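Local coordinates for putative retaining b-glycosidase (Saccharophagus degradans, PDB 5A95), which probably hydrolyses mixed-linkage beta-glucans as a retaining family 5 glycoside hydrolase, and holds glucose units of an oligosaccharide in its cleft, at residues Thr67-Asn72 and Val325-Trp330; Ala250-Pro255 and Ile288-Gly293. The protein carries 1 engineered substitution. All blocks are in the same frame, centred on the assembly; numbering follows the deposited sequence.

Contact 1 of 2, residues Thr67-Asn72 and Val325-Trp330; sequences TFRGVN and VSYTVW. With BGC (beta-D-glucopyranose), chain D.
Strands 69-72 and 326-329 run side by side where the barrel of this family 5 glycoside hydrolase closes, the first barrel strand meeting the last. They are parallel, with axes 4.0 Å apart at closest and directions 32° apart, as expected in a (beta/alpha)8 barrel. The backbone bonds alternate. Tyr327 N donates to Phe68 O, Gly70 N to Tyr327 O, Val329 N to Gly70 O. Before this series along the strand a side chain takes over: Phe68 N donates to Ser326 OG at 2.9 Å. The hydroxyl oxygen also lies at the edge of the Phe68 ring.

Tyr327 CG sits between its own N and carbonyl carbon (chi1 57°). This swings the ring across onto Arg69, whose CA lies over one face. The Arg69 chain passes the phenol end, Arg69 CD lying 3.9 Å from Tyr327 OH.

At the other end Asn72 grips one carbonyl twice. Asn72 N reaches Val329 O at 2.8 Å in a nearly straight bond. Asn72 ND2 reaches Val329 O at 3.2 Å, from 66° above the carbonyl plane. The amide is held by this ND2 bond, by a second from ND2 to Thr290 O, and by Arg103 at OD1. Asn72 CG meets Trp330 CE3 at 3.3 Å. The indole in turn carries the sugar over one face: glucose C3 stands 3.6 Å above its plane, toward the rim. Trp330 thus offers the glycan an aromatic surface, as is common in glycoside hydrolases. Its NE1 is bound to Ser337 O.

Strand 101-106 lies beside strand 69-72, and strand 287-289 beside 326-329. Phe68 and Thr328 both touch Thr101 of the former. On the face away from Thr328, Tyr327 and Val329 pack against helix 350-363.

Contact 2 of 2, residues Ala250-Pro255 and Ile288-Gly293; sequences AYAAHP and IATQLG. Engineered in segment 288-293: Gln291 (natural residue Glu). With BGC (beta-D-glucopyranose), chain D.
Ala252 and Ile288 pair as parallel strands of a beta-alpha-beta unit, strand 250-252, helix 267-279, strand 287-289, within the (beta/alpha)8 barrel. Ile288 N donates to Tyr251 O, and Ala253 N to Ile288 O. Ala289 is the centre of an inverse gamma turn.

The tight part lies just beyond it, round His254. Its NE2 donates to Thr290 OG1 at 2.8 Å, the oxygen sitting in the ring plane. Thr290 OG1 is also hydrogen-bonded to Glu185. Gln291 CB stands over the centre of one ring face, 3.7 Å from the centroid, and the Gln291 amide stacks 20° from the ring plane. Glu189 binds ND1. With an alanine here the link from Thr290 to Glu189 would probably be lost, and Gln291 would lack the ring face it rests on.

Packing is looser between Pro255 and Leu292, with Pro255 CG 4.4 Å from Leu292 CB. Gln291 is engineered in place of a glutamate, at the end of the seventh barrel strand, where family 5 enzymes carry their nucleophile. Tyr256 binds its NE2 and Arg103 its OE1. Only its hold on the sugar is light: a weak bond from Gln291 NE2 to glucose O2 at 3.3 Å.

Overall arrangement
The two contacts lie in one barrel sheet, their centres about 8 Å apart. Along the chain the order is 67-72, 250-255, 288-293, 325-330, so contact 2 falls within the long span that contact 1 bridges. Helix 312-323 connects strand 287-289 to strand 326-329, and these two strands are neighbours. They join the contacts directly: Ser326 O and Ala289 N are 2.8 Å apart, a probable hydrogen bond. Thr328 OG1 and Thr290 O make another. At the sugar end, Trp330 packs against Gln291. Contact 1 closes the barrel, and both contacts bring residues from their strand ends to the same glucose.

Contact 1 of 2, residues Thr67-Asn72 and Val325-Trp330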
ATOM      1  N   THR A  67      -6.797 -35.245  15.964  1.00  9.08           N
ATOM      2  CA  THR A  67      -5.417 -34.836  15.655  1.00  9.13           C
ATOM      3  C   THR A  67      -5.261 -34.737  14.155  1.00  9.21           C
ATOM      4  O   THR A  67      -5.511 -35.700  13.453  1.00 11.10           O
ATOM      5  CB  THR A  67      -4.420 -35.890  16.230  1.00 12.42           C
ATOM      6  OG1 THR A  67      -4.710 -36.088  17.632  1.00 16.04           O
ATOM      7  CG2 THR A  67      -3.007 -35.448  16.072  1.00 14.66           C
ATOM      8  N   PHE A  68      -4.866 -33.568  13.650  1.00  8.74           N
ATOM      9  CA  PHE A  68      -4.515 -33.463  12.223  1.00  8.38           C
ATOM     10  C   PHE A  68      -3.175 -34.198  12.031  1.00  8.27           C
ATOM     11  O   PHE A  68      -2.211 -33.943  12.763  1.00  9.34           O
ATOM     12  CB  PHE A  68      -4.360 -32.003  11.766  1.00  8.67           C
ATOM     13  CG  PHE A  68      -5.603 -31.159  11.889  1.00  9.17           C
ATOM     14  CD1 PHE A  68      -6.525 -31.115  10.865  1.00 10.05           C
ATOM     15  CD2 PHE A  68      -5.867 -30.427  13.032  1.00  9.49           C
ATOM     16  CE1 PHE A  68      -7.669 -30.368  10.957  1.00  9.88           C
ATOM     17  CE2 PHE A  68      -7.006 -29.641  13.117  1.00  9.48           C
ATOM     18  CZ  PHE A  68      -7.920 -29.633  12.100  1.00  9.26           C
ATOM     19  N   ARG A  69      -3.138 -35.112  11.070  1.00  8.41           N
ATOM     20  CA  ARG A  69      -1.962 -35.902  10.757  1.00  8.94           C
ATOM     21  C   ARG A  69      -1.930 -36.014   9.247  1.00  7.74           C
ATOM     22  O   ARG A  69      -2.788 -36.649   8.623  1.00  9.58           O
ATOM     23  CB  ARG A  69      -2.030 -37.323  11.358  1.00 11.25           C
ATOM     24  CG  ARG A  69      -2.101 -37.399  12.879  1.00 14.90           C
ATOM     25  CD  ARG A  69      -2.149 -38.857  13.377  1.00 18.52           C
ATOM     26  NE  ARG A  69      -3.284 -39.552  12.764  1.00 21.04           N
ATOM     27  CZ  ARG A  69      -4.492 -39.686  13.284  1.00 23.25           C
ATOM     28  NH1 ARG A  69      -4.775 -39.216  14.501  1.00 34.76           N
ATOM     29  NH2 ARG A  69      -5.427 -40.289  12.567  1.00 26.16           N
ATOM     30  N   GLY A  70      -0.927 -35.413   8.624  1.00  7.57           N
ATOM     31  CA  GLY A  70      -0.854 -35.480   7.171  1.00  8.33           C
ATOM     32  C   GLY A  70       0.368 -34.836   6.587  1.00  7.59           C
ATOM     33  O   GLY A  70       1.448 -34.863   7.183  1.00  7.72           O
ATOM     34  N   VAL A  71       0.185 -34.256   5.403  1.00  6.62           N
ATOM     35  CA  VAL A  71       1.288 -33.752   4.614  1.00  6.44           C
ATOM     36  C   VAL A  71       0.919 -32.433   3.945  1.00  7.20           C
ATOM     37  O   VAL A  71      -0.255 -32.144   3.706  1.00  7.32           O
ATOM     38  CB  VAL A  71       1.734 -34.738   3.512  1.00  7.84           C
ATOM     39  CG1 VAL A  71       2.055 -36.095   4.102  1.00  8.83           C
ATOM     40  CG2 VAL A  71       0.674 -34.901   2.434  1.00  7.98           C
ATOM     41  N   ASN A  72       1.959 -31.652   3.642  1.00  7.05           N
ATOM     42  CA  ASN A  72       1.922 -30.632   2.606  1.00  6.75           C
ATOM     43  C   ASN A  72       2.022 -31.271   1.245  1.00  7.54           C
ATOM     44  O   ASN A  72       2.763 -32.249   1.069  1.00  8.25           O
ATOM     45  CB  ASN A  72       3.134 -29.712   2.760  1.00  7.11           C
ATOM     46  CG  ASN A  72       3.007 -28.767   3.922  1.00  7.31           C
ATOM     47  OD1 ASN A  72       2.466 -27.682   3.755  1.00  7.98           O
ATOM     48  ND2 ASN A  72       3.458 -29.180   5.101  1.00  6.54           N
ATOM     49  N   VAL A 325       0.362 -33.207  19.787  1.00  9.45           N
ATOM     50  CA  VAL A 325       0.531 -32.188  18.753  1.00  8.58           C
ATOM     51  C   VAL A 325       0.154 -32.748  17.381  1.00  6.91           C
ATOM     52  O   VAL A 325       0.515 -33.863  17.030  1.00  8.24           O
ATOM     53  CB  VAL A 325       1.978 -31.656  18.813  1.00  9.54           C
ATOM     54  CG1 VAL A 325       2.335 -30.840  17.585  1.00  8.83           C
ATOM     55  CG2 VAL A 325       2.151 -30.791  20.072  1.00 11.31           C
ATOM     56  N   SER A 326      -0.592 -31.947  16.614  1.00  7.16           N
ATOM     57  CA  SER A 326      -0.938 -32.258  15.230  1.00  6.77           C
ATOM     58  C   SER A 326       0.208 -31.881  14.293  1.00  6.89           C
ATOM     59  O   SER A 326       1.095 -31.108  14.670  1.00  7.09           O
ATOM     60  CB  SER A 326      -2.181 -31.474  14.863  1.00  7.02           C
ATOM     61  OG  SER A 326      -3.337 -31.926  15.548  1.00  7.50           O
ATOM     62  N   TYR A 327       0.214 -32.423  13.085  1.00  6.49           N
ATOM     63  CA  TYR A 327       1.328 -32.163  12.181  1.00  6.74           C
ATOM     64  C   TYR A 327       1.000 -32.417  10.720  1.00  7.49           C
ATOM     65  O   TYR A 327       0.207 -33.271  10.379  1.00  7.61           O
ATOM     66  CB  TYR A 327       2.568 -32.988  12.569  1.00  7.78           C
ATOM     67  CG  TYR A 327       2.339 -34.469  12.613  1.00  8.64           C
ATOM     68  CD1 TYR A 327       2.490 -35.253  11.481  1.00 10.24           C
ATOM     69  CD2 TYR A 327       1.932 -35.087  13.775  1.00  8.48           C
ATOM     70  CE1 TYR A 327       2.285 -36.623  11.523  1.00 12.17           C
ATOM     71  CE2 TYR A 327       1.725 -36.451  13.831  1.00 10.67           C
ATOM     72  CZ  TYR A 327       1.887 -37.217  12.700  1.00 12.47           C
ATOM     73  OH  TYR A 327       1.663 -38.592  12.727  1.00 17.82           O
ATOM     74  N   THR A 328       1.694 -31.664   9.860  1.00  6.46           N
ATOM     75  CA  THR A 328       1.714 -31.910   8.434  1.00  6.45           C
ATOM     76  C   THR A 328       3.155 -31.832   7.930  1.00  6.67           C
ATOM     77  O   THR A 328       3.780 -30.770   7.928  1.00  7.00           O
ATOM     78  CB  THR A 328       0.822 -30.957   7.635  1.00  6.01           C
ATOM     79  OG1 THR A 328       1.102 -29.595   7.930  1.00  6.65           O
ATOM     80  CG2 THR A 328      -0.642 -31.216   7.905  1.00  7.34           C
ATOM     81  N   VAL A 329       3.692 -32.969   7.477  1.00  6.38           N
ATOM     82  CA  VAL A 329       5.074 -33.074   7.069  1.00  6.62           C
ATOM     83  C   VAL A 329       5.290 -32.256   5.780  1.00  7.53           C
ATOM     84  O   VAL A 329       4.410 -32.195   4.906  1.00  7.81           O
ATOM     85  CB  VAL A 329       5.431 -34.547   6.788  1.00  7.55           C
ATOM     86  CG1 VAL A 329       6.886 -34.726   6.377  1.00  8.53           C
ATOM     87  CG2 VAL A 329       5.150 -35.403   8.016  1.00  8.53           C
ATOM     88  N   TRP A 330       6.477 -31.666   5.657  1.00  6.30           N
ATOM     89  CA  TRP A 330       6.897 -30.958   4.444  1.00  6.71           C
ATOM     90  C   TRP A 330       7.958 -31.820   3.742  1.00  7.81           C
ATOM     91  O   TRP A 330       8.973 -32.104   4.358  1.00  7.80           O
ATOM     92  CB  TRP A 330       7.493 -29.563   4.815  1.00  6.91           C
ATOM     93  CG  TRP A 330       7.944 -28.762   3.621  1.00  7.36           C
ATOM     94  CD1 TRP A 330       9.136 -28.876   2.969  1.00  8.01           C
ATOM     95  CD2 TRP A 330       7.172 -27.819   2.880  1.00  7.20           C
ATOM     96  NE1 TRP A 330       9.177 -28.011   1.901  1.00  9.33           N
ATOM     97  CE2 TRP A 330       7.977 -27.356   1.816  1.00  8.08           C
ATOM     98  CE3 TRP A 330       5.880 -27.305   3.025  1.00  7.60           C
ATOM     99  CZ2 TRP A 330       7.526 -26.416   0.887  1.00  9.02           C
ATOM    100  CZ3 TRP A 330       5.429 -26.381   2.116  1.00  8.23           C
ATOM    101  CH2 TRP A 330       6.257 -25.921   1.061  1.00  9.19           C
TER
HETATM  102  C2  BGC D   1       9.621 -22.797   3.689  1.00 12.97           C
HETATM  103  C3  BGC D   1       9.388 -23.754   2.522  1.00 12.38           C
HETATM  104  C4  BGC D   1      10.729 -24.355   2.083  1.00 11.95           C
HETATM  105  C5  BGC D   1      11.416 -25.000   3.271  1.00 13.86           C
HETATM  106  C6  BGC D   1      12.735 -25.637   2.904  1.00 17.66           C
HETATM  107  C1  BGC D   1      10.566 -23.335   4.759  1.00 14.00           C
HETATM  108  O1  BGC D   1      11.148 -22.320   5.537  1.00 15.06           O
HETATM  109  O2  BGC D   1       8.324 -22.396   4.266  1.00 13.04           O
HETATM  110  O3  BGC D   1       8.681 -23.013   1.478  1.00 10.68           O
HETATM  111  O4  BGC D   1      10.661 -25.319   1.022  1.00 11.57           O
HETATM  112  O5  BGC D   1      11.697 -23.951   4.192  1.00 14.48           O
HETATM  113  O6  BGC D   1      13.331 -26.008   4.148  1.00 24.57           O

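Contact 2 of 2, residues Ala250-Pro255 and Ile288-Gly293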
ATOM      1  N   ALA A 250      -5.536 -21.831  17.196  1.00  6.72           N
ATOM      2  CA  ALA A 250      -4.447 -22.774  17.342  1.00  6.49           C
ATOM      3  C   ALA A 250      -3.148 -22.065  16.976  1.00  5.76           C
ATOM      4  O   ALA A 250      -3.160 -21.019  16.298  1.00  6.16           O
ATOM      5  CB  ALA A 250      -4.669 -23.970  16.439  1.00  7.94           C
ATOM      6  N   TYR A 251      -2.027 -22.619  17.437  1.00  5.03           N
ATOM      7  CA  TYR A 251      -0.724 -22.036  17.134  1.00  5.53           C
ATOM      8  C   TYR A 251       0.118 -23.009  16.297  1.00  6.06           C
ATOM      9  O   TYR A 251       0.081 -24.224  16.481  1.00  6.30           O
ATOM     10  CB  TYR A 251       0.002 -21.634  18.437  1.00  5.54           C
ATOM     11  CG  TYR A 251      -0.630 -20.467  19.133  1.00  5.90           C
ATOM     12  CD1 TYR A 251      -0.341 -19.178  18.731  1.00  6.52           C
ATOM     13  CD2 TYR A 251      -1.550 -20.645  20.166  1.00  6.59           C
ATOM     14  CE1 TYR A 251      -0.907 -18.083  19.358  1.00  6.45           C
ATOM     15  CE2 TYR A 251      -2.148 -19.559  20.783  1.00  7.18           C
ATOM     16  CZ  TYR A 251      -1.801 -18.274  20.393  1.00  6.77           C
ATOM     17  OH  TYR A 251      -2.376 -17.175  20.989  1.00  8.00           O
ATOM     18  N   ALA A 252       0.867 -22.425  15.357  1.00  6.59           N
ATOM     19  CA  ALA A 252       1.755 -23.159  14.451  1.00  7.08           C
ATOM     20  C   ALA A 252       3.145 -23.248  15.046  1.00  6.74           C
ATOM     21  O   ALA A 252       3.631 -22.305  15.661  1.00  8.27           O
ATOM     22  CB  ALA A 252       1.824 -22.472  13.089  1.00  7.11           C
ATOM     23  N   ALA A 253       3.858 -24.314  14.720  1.00  6.85           N
ATOM     24  CA  ALA A 253       5.281 -24.439  14.970  1.00  6.57           C
ATOM     25  C   ALA A 253       5.886 -25.187  13.799  1.00  6.47           C
ATOM     26  O   ALA A 253       5.283 -26.102  13.254  1.00  6.74           O
ATOM     27  CB  ALA A 253       5.552 -25.200  16.257  1.00  9.49           C
ATOM     28  N   HIS A 254       7.122 -24.810  13.441  1.00  5.87           N
ATOM     29  CA  HIS A 254       7.865 -25.437  12.341  1.00  6.23           C
ATOM     30  C   HIS A 254       9.185 -25.995  12.859  1.00  6.01           C
ATOM     31  O   HIS A 254      10.268 -25.402  12.645  1.00  6.89           O
ATOM     32  CB  HIS A 254       8.105 -24.440  11.213  1.00  6.40           C
ATOM     33  CG  HIS A 254       6.858 -24.100  10.449  1.00  6.61           C
ATOM     34  ND1 HIS A 254       6.866 -23.273   9.345  1.00  7.11           N
ATOM     35  CD2 HIS A 254       5.568 -24.493  10.614  1.00  6.28           C
ATOM     36  CE1 HIS A 254       5.645 -23.159   8.875  1.00  8.48           C
ATOM     37  NE2 HIS A 254       4.848 -23.918   9.604  1.00  8.15           N
ATOM     38  N   PRO A 255       9.109 -27.108  13.589  1.00  5.96           N
ATOM     39  CA  PRO A 255      10.289 -27.585  14.278  1.00  6.78           C
ATOM     40  C   PRO A 255      11.196 -28.465  13.390  1.00  7.54           C
ATOM     41  O   PRO A 255      11.362 -29.679  13.619  1.00  7.42           O
ATOM     42  CB  PRO A 255       9.692 -28.388  15.413  1.00  6.95           C
ATOM     43  CG  PRO A 255       8.446 -28.990  14.806  1.00  7.40           C
ATOM     44  CD  PRO A 255       7.910 -27.899  13.935  1.00  6.45           C
ATOM     45  N   ILE A 288      -0.381 -27.082  15.809  1.00  5.97           N
ATOM     46  CA  ILE A 288      -0.128 -27.851  14.616  1.00  6.58           C
ATOM     47  C   ILE A 288       1.277 -27.550  14.115  1.00  6.39           C
ATOM     48  O   ILE A 288       1.638 -26.389  13.839  1.00  5.90           O
ATOM     49  CB  ILE A 288      -1.135 -27.624  13.451  1.00  7.06           C
ATOM     50  CG1 ILE A 288      -2.580 -27.589  13.926  1.00  7.92           C
ATOM     51  CG2 ILE A 288      -0.930 -28.669  12.358  1.00  7.36           C
ATOM     52  CD1 ILE A 288      -3.597 -27.279  12.834  1.00  7.50           C
ATOM     53  N   ALA A 289       2.094 -28.603  14.039  1.00  5.90           N
ATOM     54  CA  ALA A 289       3.409 -28.495  13.437  1.00  6.03           C
ATOM     55  C   ALA A 289       3.221 -28.571  11.927  1.00  5.86           C
ATOM     56  O   ALA A 289       3.280 -29.659  11.341  1.00  6.07           O
ATOM     57  CB  ALA A 289       4.308 -29.589  13.984  1.00  6.50           C
ATOM     58  N   THR A 290       2.926 -27.420  11.305  1.00  5.48           N
ATOM     59  CA  THR A 290       2.520 -27.433   9.909  1.00  6.34           C
ATOM     60  C   THR A 290       3.650 -27.596   8.889  1.00  6.73           C
ATOM     61  O   THR A 290       3.369 -27.789   7.713  1.00  6.50           O
ATOM     62  CB  THR A 290       1.658 -26.222   9.555  1.00  5.84           C
ATOM     63  OG1 THR A 290       2.291 -25.040  10.044  1.00  6.53           O
ATOM     64  CG2 THR A 290       0.259 -26.343  10.097  1.00  6.19           C
ATOM     65  N   GLN A 291       4.888 -27.538   9.365  1.00  6.14           N
ATOM     66  CA  GLN A 291       6.054 -27.983   8.603  1.00  7.16           C
ATOM     67  C   GLN A 291       7.005 -28.618   9.573  1.00  7.56           C
ATOM     68  O   GLN A 291       7.254 -28.115  10.670  1.00  8.91           O
ATOM     69  CB  GLN A 291       6.760 -26.855   7.857  1.00  8.64           C
ATOM     70  CG  GLN A 291       5.873 -26.271   6.796  1.00 10.00           C
ATOM     71  CD  GLN A 291       6.515 -25.242   5.898  1.00 13.10           C
ATOM     72  OE1 GLN A 291       5.813 -24.471   5.268  1.00 17.63           O
ATOM     73  NE2 GLN A 291       7.808 -25.305   5.745  1.00 18.04           N
ATOM     74  N   LEU A 292       7.538 -29.746   9.145  1.00  7.25           N
ATOM     75  CA  LEU A 292       8.578 -30.508   9.823  1.00  6.92           C
ATOM     76  C   LEU A 292       9.125 -31.488   8.792  1.00  6.61           C
ATOM     77  O   LEU A 292       8.485 -31.750   7.787  1.00  7.52           O
ATOM     78  CB  LEU A 292       8.051 -31.230  11.069  1.00  7.73           C
ATOM     79  CG  LEU A 292       7.138 -32.422  10.869  1.00  8.43           C
ATOM     80  CD1 LEU A 292       7.155 -33.366  12.062  1.00 10.51           C
ATOM     81  CD2 LEU A 292       5.705 -31.984  10.585  1.00  8.70           C
ATOM     82  N   GLY A 293      10.265 -32.082   9.074  1.00  7.40           N
ATOM     83  CA  GLY A 293      10.867 -33.070   8.197  1.00  8.30           C
ATOM     84  C   GLY A 293      12.365 -32.888   8.071  1.00  8.51           C
ATOM     85  O   GLY A 293      12.908 -31.956   8.622  1.00  8.78           O
TER
HETATM   86  C2  BGC D   1       9.621 -22.797   3.689  1.00 12.97           C
HETATM   87  C3  BGC D   1       9.388 -23.754   2.522  1.00 12.38           C
HETATM   88  C4  BGC D   1      10.729 -24.355   2.083  1.00 11.95           C
HETATM   89  C5  BGC D   1      11.416 -25.000   3.271  1.00 13.86           C
HETATM   90  C6  BGC D   1      12.735 -25.637   2.904  1.00 17.66           C
HETATM   91  C1  BGC D   1      10.566 -23.335   4.759  1.00 14.00           C
HETATM   92  O1  BGC D   1      11.148 -22.320   5.537  1.00 15.06           O
HETATM   93  O2  BGC D   1       8.324 -22.396   4.266  1.00 13.04           O
HETATM   94  O3  BGC D   1       8.681 -23.013   1.478  1.00 10.68           O
HETATM   95  O4  BGC D   1      10.661 -25.319   1.022  1.00 11.57           O
HETATM   96  O5  BGC D   1      11.697 -23.951   4.192  1.00 14.48           O
HETATM   97  O6  BGC D   1      13.331 -26.008   4.148  1.00 24.57           O